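Local coordinates for multifunctional non-homologous end joining DNA repair protein LigD (Mycobacterium tuberculosis, PDB 4MKY), which probably acts with Ku to repair DNA double-strand breaks by non-homologous end joining, here represented by its primase-polymerase domain, which probably fills gaps using manganese, at residues L21-G26 against N59-P64; A52-W57 against T92-D97; P131-R136 against D187-S192; R157-L162 against Q204-A209; V173-K178 against S245-T250. One frame throughout, in Å; residues are numbered along the deposited sequence.

Contact 1: residues L21-G26 against N59-P64; sequences LYPATG and NGVDQP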
# COMPACT_ATOMS: atom_id res chain seq x y z
N LEU A 21 28.19 9.41 -14.85
CA LEU A 21 26.86 9.16 -14.32
C LEU A 21 26.94 8.96 -12.80
O LEU A 21 26.06 9.41 -12.06
CB LEU A 21 26.22 7.95 -15.00
CG LEU A 21 25.84 8.14 -16.47
CD1 LEU A 21 24.72 7.20 -16.88
CD2 LEU A 21 25.41 9.57 -16.71
N TYR A 22 27.98 8.25 -12.36
CA TYR A 22 28.27 8.14 -10.94
C TYR A 22 29.47 9.03 -10.60
O TYR A 22 30.62 8.66 -10.85
CB TYR A 22 28.53 6.69 -10.56
CG TYR A 22 27.38 5.72 -10.88
CD1 TYR A 22 27.21 5.22 -12.17
CD2 TYR A 22 26.54 5.26 -9.89
CE1 TYR A 22 26.24 4.28 -12.45
CE2 TYR A 22 25.58 4.31 -10.16
CZ TYR A 22 25.45 3.81 -11.44
OH TYR A 22 24.45 2.91 -11.72
N PRO A 23 29.20 10.23 -10.10
CA PRO A 23 30.28 11.18 -9.80
C PRO A 23 31.22 10.66 -8.74
O PRO A 23 32.42 10.91 -8.80
CB PRO A 23 29.53 12.42 -9.27
CG PRO A 23 28.12 12.25 -9.73
CD PRO A 23 27.87 10.77 -9.78
N ALA A 24 30.68 9.97 -7.74
CA ALA A 24 31.48 9.52 -6.62
C ALA A 24 32.60 8.57 -7.06
O ALA A 24 33.68 8.56 -6.48
CB ALA A 24 30.60 8.87 -5.57
N THR A 25 32.34 7.78 -8.09
CA THR A 25 33.34 6.81 -8.53
C THR A 25 33.95 7.22 -9.86
O THR A 25 34.97 6.66 -10.28
CB THR A 25 32.71 5.41 -8.69
OG1 THR A 25 31.71 5.44 -9.71
CG2 THR A 25 32.10 4.96 -7.35
N GLY A 26 33.31 8.17 -10.54
CA GLY A 26 33.79 8.61 -11.84
C GLY A 26 33.41 7.64 -12.95
O GLY A 26 34.12 7.52 -13.95
N ASN A 59 21.13 12.39 -16.38
CA ASN A 59 22.09 13.38 -15.91
C ASN A 59 22.81 12.86 -14.69
O ASN A 59 23.14 13.61 -13.78
CB ASN A 59 21.41 14.71 -15.63
CG ASN A 59 20.83 15.32 -16.88
OD1 ASN A 59 19.69 15.03 -17.23
ND2 ASN A 59 21.65 16.02 -17.63
N GLY A 60 23.10 11.57 -14.72
CA GLY A 60 23.85 10.93 -13.67
C GLY A 60 23.04 10.77 -12.40
O GLY A 60 21.90 11.23 -12.31
N VAL A 61 23.72 10.30 -11.35
CA VAL A 61 23.02 9.86 -10.17
C VAL A 61 22.80 10.96 -9.12
O VAL A 61 22.24 10.72 -8.04
CB VAL A 61 23.74 8.65 -9.56
CG1 VAL A 61 24.65 9.08 -8.42
CG2 VAL A 61 22.73 7.61 -9.12
N ASP A 62 23.21 12.18 -9.44
CA ASP A 62 22.99 13.29 -8.52
C ASP A 62 21.81 14.13 -9.00
O ASP A 62 21.43 15.10 -8.36
CB ASP A 62 24.26 14.14 -8.36
CG ASP A 62 25.42 13.35 -7.73
OD1 ASP A 62 25.20 12.24 -7.22
OD2 ASP A 62 26.57 13.82 -7.74
N GLN A 63 21.17 13.70 -10.09
CA GLN A 63 20.14 14.51 -10.74
C GLN A 63 18.87 13.69 -10.95
O GLN A 63 18.93 12.47 -11.10
CB GLN A 63 20.66 15.04 -12.07
CG GLN A 63 22.04 15.68 -12.01
CD GLN A 63 22.02 17.09 -11.42
OE1 GLN A 63 21.02 17.80 -11.51
NE2 GLN A 63 23.15 17.52 -10.86
N PRO A 64 17.72 14.37 -10.93
CA PRO A 64 16.44 13.68 -10.99
C PRO A 64 16.44 12.49 -11.97
O PRO A 64 17.09 12.51 -13.01
CB PRO A 64 15.49 14.77 -11.48
CG PRO A 64 16.08 16.02 -10.93
CD PRO A 64 17.56 15.83 -11.06
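Leu21 meets Gly60 through one branch of its side chain: CD2 rests 3.6 Å from Gly60 N. With CG anti to the carbonyl carbon (chi1 -69°), the branched end is turned along the bare glycine backbone, where no side chain of Gly60 intervenes. The Leu21 carbonyl is turned to the partner loop, and Val61 N donates to Leu21 O at 2.6 Å, in the carbonyl plane. Glycine suits position 60 because phi is positive (72°) and a CB here would run into Leu21 O. Tyr22 directs its CB away from the partner loop, but its ring is loosely flanked by Val61, Tyr22 CD2 lying 4.4 Å from Val61 CB; its OH is hydrogen-bonded to Arg247 O. Pro23, compact and rigid, lays CD 3.9 Å from Val61 CG1, while its CG carries the tight approach of Asp62, OD2 arriving from the opposite direction at 3.0 Å. On one side lies a type I turn, Gly60 to Gln63; on the other, Leu21 and Tyr22 both face Thr27, forming a classic beta bulge.

Contact 2: residues A52-W57 against T92-D97; sequences ATRKRW and TYPIID. With nucleotides of chain F.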
# COMPACT_ATOMS: atom_id res chain seq x y z
N ALA A 52 9.89 -4.72 -19.43
CA ALA A 52 10.99 -4.07 -18.73
C ALA A 52 10.61 -2.67 -18.28
O ALA A 52 10.37 -1.80 -19.11
CB ALA A 52 12.21 -4.02 -19.64
N THR A 53 10.52 -2.43 -16.97
CA THR A 53 10.37 -1.07 -16.47
C THR A 53 11.74 -0.44 -16.27
O THR A 53 12.67 -1.10 -15.80
CB THR A 53 9.61 -1.01 -15.13
OG1 THR A 53 8.23 -1.27 -15.35
CG2 THR A 53 9.72 0.36 -14.54
N ARG A 54 11.90 0.81 -16.71
CA ARG A 54 13.19 1.49 -16.60
C ARG A 54 13.15 2.60 -15.58
O ARG A 54 12.20 3.39 -15.54
CB ARG A 54 13.59 2.12 -17.95
CG ARG A 54 14.23 1.17 -18.95
CD ARG A 54 13.58 1.28 -20.32
NE ARG A 54 12.23 0.71 -20.28
CZ ARG A 54 11.12 1.32 -20.69
NH1 ARG A 54 11.18 2.48 -21.30
NH2 ARG A 54 9.94 0.73 -20.54
N LYS A 55 14.21 2.68 -14.78
CA LYS A 55 14.48 3.91 -14.05
C LYS A 55 15.72 4.57 -14.65
O LYS A 55 16.82 4.02 -14.60
CB LYS A 55 14.66 3.63 -12.57
CG LYS A 55 14.44 4.86 -11.70
CD LYS A 55 14.28 4.49 -10.25
CE LYS A 55 14.09 5.75 -9.41
NZ LYS A 55 14.00 5.41 -7.95
N ARG A 56 15.55 5.74 -15.24
CA ARG A 56 16.67 6.34 -15.97
C ARG A 56 17.24 7.60 -15.31
O ARG A 56 16.50 8.52 -14.95
CB ARG A 56 16.23 6.63 -17.40
CG ARG A 56 15.38 5.53 -18.01
CD ARG A 56 14.80 5.94 -19.34
NE ARG A 56 15.81 6.66 -20.12
CZ ARG A 56 15.55 7.33 -21.23
NH1 ARG A 56 14.31 7.36 -21.71
NH2 ARG A 56 16.53 7.98 -21.84
N TRP A 57 18.57 7.64 -15.18
CA TRP A 57 19.27 8.83 -14.67
C TRP A 57 20.15 9.50 -15.75
O TRP A 57 21.37 9.54 -15.62
CB TRP A 57 20.19 8.42 -13.53
CG TRP A 57 19.52 8.15 -12.22
CD1 TRP A 57 19.54 8.95 -11.11
CD2 TRP A 57 18.88 6.94 -11.82
NE1 TRP A 57 18.90 8.33 -10.07
CE2 TRP A 57 18.51 7.08 -10.46
CE3 TRP A 57 18.57 5.74 -12.47
CZ2 TRP A 57 17.84 6.09 -9.76
CZ3 TRP A 57 17.93 4.74 -11.77
CH2 TRP A 57 17.54 4.94 -10.43
N THR A 92 2.31 -0.31 -23.40
CA THR A 92 3.04 -1.30 -24.15
C THR A 92 4.53 -1.16 -23.85
O THR A 92 5.13 -0.12 -24.11
CB THR A 92 2.75 -1.21 -25.65
OG1 THR A 92 3.92 -0.79 -26.35
CG2 THR A 92 1.59 -0.24 -25.93
N TYR A 93 5.08 -2.18 -23.19
CA TYR A 93 6.44 -2.17 -22.68
C TYR A 93 7.36 -2.69 -23.75
O TYR A 93 6.93 -3.47 -24.61
CB TYR A 93 6.54 -3.13 -21.49
CG TYR A 93 5.69 -2.78 -20.31
CD1 TYR A 93 4.32 -2.99 -20.33
CD2 TYR A 93 6.26 -2.24 -19.15
CE1 TYR A 93 3.54 -2.65 -19.26
CE2 TYR A 93 5.47 -1.90 -18.07
CZ TYR A 93 4.11 -2.12 -18.13
OH TYR A 93 3.30 -1.71 -17.10
N PRO A 94 8.67 -2.41 -23.60
CA PRO A 94 9.74 -3.13 -24.28
C PRO A 94 10.06 -4.45 -23.56
O PRO A 94 10.10 -4.50 -22.33
CB PRO A 94 10.94 -2.19 -24.14
CG PRO A 94 10.67 -1.45 -22.88
CD PRO A 94 9.18 -1.26 -22.83
N ILE A 95 10.35 -5.50 -24.33
CA ILE A 95 10.97 -6.66 -23.75
C ILE A 95 12.42 -6.66 -24.18
O ILE A 95 12.71 -6.48 -25.36
CB ILE A 95 10.35 -7.96 -24.30
CG1 ILE A 95 8.84 -7.96 -24.07
CG2 ILE A 95 10.99 -9.15 -23.62
CD1 ILE A 95 8.09 -9.02 -24.86
N ILE A 96 13.33 -6.80 -23.22
CA ILE A 96 14.75 -6.94 -23.56
C ILE A 96 15.07 -8.42 -23.76
O ILE A 96 14.79 -9.24 -22.88
CB ILE A 96 15.65 -6.40 -22.46
CG1 ILE A 96 15.33 -4.94 -22.17
CG2 ILE A 96 17.10 -6.63 -22.83
CD1 ILE A 96 15.80 -4.01 -23.28
N ASP A 97 15.67 -8.77 -24.89
CA ASP A 97 15.97 -10.17 -25.16
C ASP A 97 17.19 -10.37 -26.06
O ASP A 97 17.42 -11.47 -26.60
CB ASP A 97 14.73 -10.86 -25.75
CG ASP A 97 14.16 -10.11 -26.94
OD1 ASP A 97 14.89 -9.29 -27.54
OD2 ASP A 97 13.00 -10.36 -27.30
OP3 DG F 1 22.30 11.06 -20.50
P DG F 1 22.64 10.83 -21.93
OP1 DG F 1 24.05 10.34 -22.00
OP2 DG F 1 22.23 12.01 -22.74
O5' DG F 1 21.66 9.65 -22.35
C5' DG F 1 20.25 9.74 -22.10
C4' DG F 1 19.49 9.38 -23.35
O4' DG F 1 18.09 9.67 -23.18
C3' DG F 1 19.90 10.18 -24.57
O3' DG F 1 19.44 9.40 -25.67
C2' DG F 1 19.08 11.45 -24.40
C1' DG F 1 17.79 10.94 -23.73
N9 DG F 1 17.31 11.78 -22.64
C8 DG F 1 18.10 12.47 -21.75
N7 DG F 1 17.42 12.98 -20.76
C5 DG F 1 16.12 12.55 -20.97
C6 DG F 1 14.93 12.81 -20.25
O6 DG F 1 14.79 13.46 -19.20
N1 DG F 1 13.82 12.22 -20.84
C2 DG F 1 13.85 11.45 -21.98
N2 DG F 1 12.68 10.93 -22.37
N3 DG F 1 14.95 11.21 -22.67
C4 DG F 1 16.04 11.80 -22.13
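Ala52 and Pro94 are joined by the backbone hydrogen bond of this contact: Ala52 N donates to Pro94 O at 2.9 Å, the donor nitrogen standing nearly in line with the carbonyl. Proline has no N-H to offer but remains a good acceptor. A second bond stays within the segment 52-57 yet shapes the contact. Arg54, bent at chi2 and chi3, folds back until NH2 donates to Ala52 O at 2.9 Å, with that oxygen in the guanidinium plane; NE adds a weak bond to the same atom, and NH2 also reaches Lys69 O.

Held flat in this way, the guanidinium turns one face to the proline ring, whose CG stands 3.1 Å above the plane, offset toward the rim. The two segments come from different sheets: Ala52 lies just before strand 53-56, which runs between strands 66-68 and 112-115, whereas strand 89-95 pairs with strand 80-86 as a two-stranded hairpin.

Apolar packing is sparse: the small methyl of Ala52 lies 4.1 Å from Ile96 CG1. A separate edge contact sets Thr53 OG1 3.9 Å from Tyr93 CE2; these two side chains run alongside each other, and their polar ends go to Lys69 and His86 respectively. Farther along, Arg56, in a region that probably binds target DNA, brings NH2 to 2.7 Å from O4' of nucleotide DG1 of chain F; NH2 also bonds Gln108 O, and NH1 forms a salt bridge with Glu68.

Contact 3: residues P131-R136 against D187-S192; sequences PGPATR and DEPVSS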
# COMPACT_ATOMS: atom_id res chain seq x y z
N PRO A 131 0.29 -11.58 -20.62
CA PRO A 131 1.03 -12.00 -19.47
C PRO A 131 0.64 -13.41 -19.06
O PRO A 131 -0.55 -13.68 -18.87
CB PRO A 131 0.60 -10.97 -18.38
CG PRO A 131 -0.23 -9.93 -19.10
CD PRO A 131 -0.80 -10.66 -20.27
N GLY A 132 1.63 -14.27 -18.84
CA GLY A 132 1.40 -15.65 -18.43
C GLY A 132 1.67 -15.86 -16.96
O GLY A 132 2.00 -14.94 -16.25
N PRO A 133 1.62 -17.10 -16.50
CA PRO A 133 1.86 -17.37 -15.10
C PRO A 133 3.28 -16.99 -14.60
O PRO A 133 4.20 -16.85 -15.40
CB PRO A 133 1.69 -18.89 -15.02
CG PRO A 133 2.09 -19.39 -16.38
CD PRO A 133 1.63 -18.32 -17.33
N ALA A 134 3.45 -17.02 -13.29
CA ALA A 134 4.76 -16.75 -12.65
C ALA A 134 5.74 -17.90 -12.88
O ALA A 134 5.42 -19.06 -12.61
CB ALA A 134 4.58 -16.50 -11.16
N THR A 135 6.94 -17.59 -13.32
CA THR A 135 7.93 -18.64 -13.51
C THR A 135 8.91 -18.71 -12.34
O THR A 135 9.81 -19.56 -12.35
CB THR A 135 8.75 -18.40 -14.77
OG1 THR A 135 9.75 -17.42 -14.48
CG2 THR A 135 7.85 -17.91 -15.89
N ARG A 136 8.79 -17.80 -11.38
CA ARG A 136 9.67 -17.76 -10.19
C ARG A 136 9.08 -16.88 -9.09
O ARG A 136 8.31 -15.96 -9.36
CB ARG A 136 11.09 -17.29 -10.53
CG ARG A 136 11.13 -16.08 -11.42
CD ARG A 136 12.52 -15.50 -11.64
NE ARG A 136 12.41 -14.05 -11.90
CZ ARG A 136 12.97 -13.41 -12.93
NH1 ARG A 136 13.68 -14.06 -13.84
NH2 ARG A 136 12.81 -12.11 -13.05
N ASP A 187 9.43 -24.59 -11.69
CA ASP A 187 9.57 -25.34 -12.94
C ASP A 187 8.19 -25.59 -13.50
O ASP A 187 8.00 -25.77 -14.70
CB ASP A 187 10.29 -26.66 -12.72
CG ASP A 187 11.53 -26.51 -11.84
OD1 ASP A 187 12.34 -25.60 -12.06
OD2 ASP A 187 11.76 -27.39 -11.01
N GLU A 188 7.20 -25.52 -12.63
CA GLU A 188 5.83 -25.63 -13.09
C GLU A 188 5.11 -24.32 -12.74
O GLU A 188 4.77 -24.10 -11.58
CB GLU A 188 5.22 -26.83 -12.41
CG GLU A 188 3.79 -27.15 -12.76
CD GLU A 188 3.18 -28.08 -11.73
OE1 GLU A 188 3.56 -27.97 -10.52
OE2 GLU A 188 2.34 -28.92 -12.13
N PRO A 189 4.89 -23.45 -13.74
CA PRO A 189 4.39 -22.12 -13.43
C PRO A 189 3.02 -22.06 -12.73
O PRO A 189 2.20 -22.94 -12.91
CB PRO A 189 4.36 -21.43 -14.79
CG PRO A 189 5.46 -22.10 -15.56
CD PRO A 189 5.28 -23.54 -15.16
N VAL A 190 2.87 -21.10 -11.80
CA VAL A 190 1.66 -20.93 -11.07
C VAL A 190 1.18 -19.49 -11.26
O VAL A 190 1.96 -18.61 -11.61
CB VAL A 190 1.88 -21.32 -9.60
CG1 VAL A 190 2.91 -22.43 -9.54
CG2 VAL A 190 2.39 -20.13 -8.78
N SER A 191 -0.13 -19.27 -11.23
CA SER A 191 -0.66 -17.93 -11.42
C SER A 191 -0.02 -17.01 -10.39
O SER A 191 0.40 -17.47 -9.32
CB SER A 191 -2.16 -17.93 -11.21
OG SER A 191 -2.46 -18.21 -9.85
N SER A 192 0.18 -15.76 -10.78
CA SER A 192 0.63 -14.75 -9.84
C SER A 192 -0.24 -14.77 -8.60
O SER A 192 0.27 -14.57 -7.51
CB SER A 192 0.64 -13.37 -10.47
OG SER A 192 1.51 -13.34 -11.61
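Ala134 and Val190 form an antiparallel hydrogen-bonded pair of unequal strength. Ala134 N donates to Val190 O at 2.8 Å, although the N-H...O angle of 142° is well short of straight and the donor is tilted 21° from the carbonyl plane. The return bond, from Val190 N to Ala134 O, is weak at 3.4 Å. Proline precedes each partner, and because neither ring nitrogen carries a hydrogen, the residues that follow supply the donors.

Around this bridge the packing is carried by the rings. Pro133 and Pro189 lie obliquely to each other, with Pro133 CG 3.4 Å from Pro189 CB; Pro133 CB is also 3.4 Å from Val190 O. The small methyl of Ala134 suits a place where Val190 O comes just as near, and Ser192 OG lies 4.4 Å from that methyl at the margin.

Beyond the bridge the chain enters a helix: Ser191 is its N-cap, the OG accepting from Gly194 N, a role for which serine's short hydroxyl is well fitted. The contact thus is a short antiparallel bridge that ties the long strand 129-143, near the end where it begins, to the lead-in of helix 192-209.

Contact 4: residues R157-L162 against Q204-A209; sequences RAVRDL and QRLEQA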
# COMPACT_ATOMS: atom_id res chain seq x y z
N ARG A 157 18.02 -17.41 5.65
CA ARG A 157 18.19 -18.83 5.95
C ARG A 157 16.90 -19.49 6.43
O ARG A 157 16.60 -20.64 6.07
CB ARG A 157 19.33 -19.06 6.93
CG ARG A 157 20.66 -18.95 6.21
CD ARG A 157 21.82 -19.42 7.07
NE ARG A 157 21.84 -18.75 8.36
CZ ARG A 157 22.38 -17.56 8.57
NH1 ARG A 157 22.98 -16.91 7.56
NH2 ARG A 157 22.34 -17.04 9.80
N ALA A 158 16.08 -18.74 7.15
CA ALA A 158 14.79 -19.28 7.62
C ALA A 158 13.80 -19.41 6.46
O ALA A 158 13.06 -20.38 6.38
CB ALA A 158 14.23 -18.45 8.75
N VAL A 159 13.88 -18.51 5.49
CA VAL A 159 12.97 -18.56 4.37
C VAL A 159 13.32 -19.77 3.52
O VAL A 159 12.44 -20.57 3.14
CB VAL A 159 13.06 -17.31 3.49
CG1 VAL A 159 12.29 -17.53 2.19
CG2 VAL A 159 12.50 -16.10 4.22
N ARG A 160 14.59 -19.85 3.14
CA ARG A 160 15.12 -21.02 2.51
C ARG A 160 14.61 -22.29 3.16
O ARG A 160 14.19 -23.23 2.48
CB ARG A 160 16.65 -20.98 2.54
CG ARG A 160 17.25 -22.11 1.74
CD ARG A 160 18.62 -22.51 2.22
NE ARG A 160 19.32 -23.20 1.14
CZ ARG A 160 20.62 -23.43 1.10
NH1 ARG A 160 21.41 -22.97 2.07
NH2 ARG A 160 21.14 -24.10 0.08
N ASP A 161 14.68 -22.35 4.49
CA ASP A 161 14.23 -23.56 5.21
C ASP A 161 12.77 -23.85 4.86
O ASP A 161 12.42 -24.99 4.51
CB ASP A 161 14.42 -23.41 6.73
CG ASP A 161 13.78 -24.57 7.53
OD1 ASP A 161 13.95 -25.75 7.17
OD2 ASP A 161 13.11 -24.33 8.57
N LEU A 162 11.90 -22.85 5.05
CA LEU A 162 10.48 -23.04 4.79
C LEU A 162 10.26 -23.46 3.34
O LEU A 162 9.40 -24.28 3.05
CB LEU A 162 9.72 -21.74 5.06
CG LEU A 162 9.66 -21.33 6.53
CD1 LEU A 162 8.59 -20.28 6.76
CD2 LEU A 162 9.31 -22.56 7.32
N GLN A 204 4.02 -15.13 6.71
CA GLN A 204 3.20 -15.17 7.90
C GLN A 204 3.63 -16.29 8.83
O GLN A 204 3.62 -16.15 10.04
CB GLN A 204 1.72 -15.32 7.51
CG GLN A 204 1.17 -14.08 6.81
CD GLN A 204 -0.32 -14.17 6.57
OE1 GLN A 204 -0.84 -15.23 6.17
NE2 GLN A 204 -1.03 -13.06 6.81
N ARG A 205 4.05 -17.40 8.26
CA ARG A 205 4.58 -18.47 9.07
C ARG A 205 5.90 -18.08 9.73
O ARG A 205 6.21 -18.46 10.87
CB ARG A 205 4.82 -19.71 8.23
CG ARG A 205 4.85 -20.95 9.09
CD ARG A 205 5.50 -22.09 8.37
NE ARG A 205 5.48 -23.26 9.22
CZ ARG A 205 5.69 -24.50 8.77
NH1 ARG A 205 5.79 -24.74 7.46
NH2 ARG A 205 5.70 -25.51 9.63
N LEU A 206 6.69 -17.32 8.99
CA LEU A 206 8.00 -16.91 9.43
C LEU A 206 7.85 -15.91 10.56
O LEU A 206 8.67 -15.88 11.46
CB LEU A 206 8.72 -16.24 8.27
CG LEU A 206 10.19 -16.58 8.09
CD1 LEU A 206 10.44 -16.61 6.58
CD2 LEU A 206 11.13 -15.60 8.81
N GLU A 207 6.82 -15.07 10.46
CA GLU A 207 6.58 -13.94 11.36
C GLU A 207 5.99 -14.51 12.63
O GLU A 207 6.40 -14.17 13.73
CB GLU A 207 5.63 -12.92 10.70
CG GLU A 207 5.20 -11.76 11.59
CD GLU A 207 4.17 -10.83 10.95
OE1 GLU A 207 3.17 -11.30 10.39
OE2 GLU A 207 4.34 -9.59 11.06
N GLN A 208 5.08 -15.46 12.45
CA GLN A 208 4.55 -16.24 13.57
C GLN A 208 5.64 -16.90 14.40
O GLN A 208 5.50 -17.10 15.59
CB GLN A 208 3.62 -17.33 13.04
CG GLN A 208 3.21 -18.34 14.09
CD GLN A 208 2.12 -19.27 13.59
OE1 GLN A 208 1.71 -19.22 12.40
NE2 GLN A 208 1.61 -20.10 14.49
N ALA A 209 6.71 -17.33 13.75
CA ALA A 209 7.74 -18.07 14.45
C ALA A 209 8.87 -17.16 14.92
O ALA A 209 9.64 -17.53 15.82
CB ALA A 209 8.29 -19.16 13.56
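Leu206 and Leu162 give up most surface here, and each turns its CB toward the opposing helix. Leu206 reaches across with both branches. Its CD2 approaches the methyl of Ala158 at 4.2 Å, while its CD1 lies 4.1 Å from Leu162 CD1. Val159 flanks the same branch, its side chain crossing that of Leu206 at about a right angle, although their shortest carbon-carbon approach is too close to be trusted.

Leu162 brings both of its branches to the aliphatic stem of Arg205. A chi1 of -68° swings CG to the side of the backbone N, which carries the fork across, CD1 lying 3.9 Å and CD2 4.0 Å from Arg205 CD. Arginine suits this margin because its methylenes can lie against leucine while the charged end runs on: the chain is extended from CG to NE, and its NH1 makes a weak, long ion pair with Asp165. Alanine at 158 and leucine at 206 are complementary, a short side chain facing a long one.

No hydrogen bond crosses the interface; the axes of the two short segments approach to 10.6 Å, with 124° between their N-to-C directions. Helix 149-164 precedes strand 171-174 in the chain, and helix 192-209 follows strand 189-190. Val214 of strand 214-215 also packs on Leu206, whereas Glu207, bonded to Ser216 of its own chain, also reaches Lys200 and Gln204 of the second subunit.

Contact 5: residues V173-K178 against S245-T250; sequences VTSGSK and SLRGRT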
# COMPACT_ATOMS: atom_id res chain seq x y z
N VAL A 173 20.16 -12.92 -3.76
CA VAL A 173 20.71 -11.82 -4.58
C VAL A 173 20.79 -10.55 -3.73
O VAL A 173 19.81 -10.16 -3.11
CB VAL A 173 19.82 -11.59 -5.81
CG1 VAL A 173 20.25 -10.34 -6.56
CG2 VAL A 173 19.90 -12.80 -6.74
N THR A 174 21.98 -9.99 -3.55
CA THR A 174 22.07 -8.71 -2.86
C THR A 174 21.65 -7.63 -3.83
O THR A 174 22.18 -7.53 -4.95
CB THR A 174 23.48 -8.40 -2.30
OG1 THR A 174 24.48 -8.81 -3.25
CG2 THR A 174 23.69 -9.09 -0.97
N SER A 175 20.74 -6.78 -3.37
CA SER A 175 19.91 -5.97 -4.27
C SER A 175 20.63 -4.76 -4.82
O SER A 175 20.19 -4.19 -5.83
CB SER A 175 18.63 -5.53 -3.56
OG SER A 175 18.90 -4.60 -2.51
N GLY A 176 21.75 -4.38 -4.20
CA GLY A 176 22.52 -3.25 -4.67
C GLY A 176 22.31 -2.07 -3.75
O GLY A 176 23.10 -1.11 -3.73
N SER A 177 21.31 -2.20 -2.89
CA SER A 177 20.97 -1.16 -1.95
C SER A 177 21.15 -1.58 -0.51
O SER A 177 22.21 -1.39 0.09
CB SER A 177 19.52 -0.77 -2.11
OG SER A 177 19.32 -0.26 -3.41
N LYS A 178 20.04 -2.02 0.06
CA LYS A 178 19.95 -2.29 1.48
C LYS A 178 19.29 -3.67 1.62
O LYS A 178 19.48 -4.39 2.59
CB LYS A 178 19.05 -1.23 2.09
CG LYS A 178 18.78 -1.31 3.58
CD LYS A 178 18.25 0.04 4.09
CE LYS A 178 17.95 -0.01 5.59
NZ LYS A 178 17.10 1.09 6.12
N SER A 245 21.28 -6.19 -12.67
CA SER A 245 21.03 -4.77 -13.01
C SER A 245 21.82 -3.82 -12.12
O SER A 245 21.94 -4.03 -10.92
CB SER A 245 19.55 -4.43 -12.88
OG SER A 245 19.39 -3.02 -12.91
N LEU A 246 22.30 -2.75 -12.73
CA LEU A 246 22.93 -1.66 -12.01
C LEU A 246 21.97 -0.91 -11.08
O LEU A 246 20.75 -1.03 -11.20
CB LEU A 246 23.54 -0.69 -13.02
CG LEU A 246 25.00 -1.04 -13.29
CD1 LEU A 246 25.44 -0.45 -14.61
CD2 LEU A 246 25.87 -0.55 -12.13
N ARG A 247 22.53 -0.05 -10.23
CA ARG A 247 21.74 0.70 -9.26
C ARG A 247 21.86 2.20 -9.35
O ARG A 247 22.96 2.72 -9.44
CB ARG A 247 22.10 0.29 -7.85
CG ARG A 247 20.89 -0.09 -7.06
CD ARG A 247 20.15 -1.22 -7.76
NE ARG A 247 19.40 -1.96 -6.77
CZ ARG A 247 18.42 -1.45 -6.05
NH1 ARG A 247 17.93 -0.28 -6.35
NH2 ARG A 247 17.83 -2.18 -5.13
N GLY A 248 20.74 2.91 -9.26
CA GLY A 248 20.75 4.36 -9.27
C GLY A 248 21.34 4.97 -7.99
O GLY A 248 20.83 5.97 -7.47
N ARG A 249 22.46 4.43 -7.54
CA ARG A 249 23.02 4.80 -6.24
C ARG A 249 24.32 5.55 -6.39
O ARG A 249 24.91 5.56 -7.46
CB ARG A 249 23.25 3.55 -5.39
CG ARG A 249 22.05 3.13 -4.55
CD ARG A 249 22.48 2.10 -3.52
NE ARG A 249 21.82 2.24 -2.21
CZ ARG A 249 20.89 3.13 -1.92
NH1 ARG A 249 20.43 3.96 -2.85
NH2 ARG A 249 20.38 3.16 -0.68
N THR A 250 24.78 6.16 -5.30
CA THR A 250 26.05 6.88 -5.30
C THR A 250 27.12 6.08 -6.03
O THR A 250 27.76 6.58 -6.96
CB THR A 250 26.55 7.11 -3.87
OG1 THR A 250 25.55 7.84 -3.15
CG2 THR A 250 27.82 7.94 -3.88
O HOH W 1 15.92 -3.03 -2.99
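Arg247 grips the carbonyl of Ser175 through the edge of its guanidinium. NE donates to Ser175 O over a short 2.5 Å, the oxygen almost in the guanidinium plane (6° out of it), and NH2 adds a weak bond to the same oxygen at 3.2 Å. A water is weakly shared between NH2 and Ser175 OG, which also accepts weakly from Ser177 N but whose stronger partner is Gly179 O. NH1 is taken by a salt bridge to Glu112. Ser177 OG comes within 3.0 Å of Arg247 NH2 but lies over the face, where no N-H is aimed at it, and no hydrogen bond results. Gly176 has a positive phi of 105°, and a CB there would strike Arg247 NE and the preceding carbonyl; its N and O bond to Gln270 and Thr253. Alongside, Arg249 sets CD 3.3 Å from Gly176 O and one guanidinium face toward Ser177 OG. Arg247 and residues 175-178 probably bind the polymerase substrate; the bonds to Glu112 and the Ser175 carbonyl would fix the arginine's orientation beside that loop.

In the fold
Along the chain contacts 1 and 2 interlock, their segments alternating, and so do contacts 3, 4 and 5 with one another. In space contacts 1, 2 and 5 cluster: contacts 1 and 5 touch, with centres about 14 Å apart, Gln63 of contact 1 meets Trp57 of contact 2, and Trp57 packs on Gly248 of contact 5. Contact 3 touches none of these, but reaches the same mixed sheet as contact 5, about 26 Å from it between centres. Contact 4 lies about 38 Å from contact 1 between centres, across the chain's centre. Contacts 2 and 5 hold predicted substrate-binding residues, with contact 1 beside them; contact 3 joins strand 129-143 to the chain entering helix 192-209, and contact 4 joins that helix to helix 149-164.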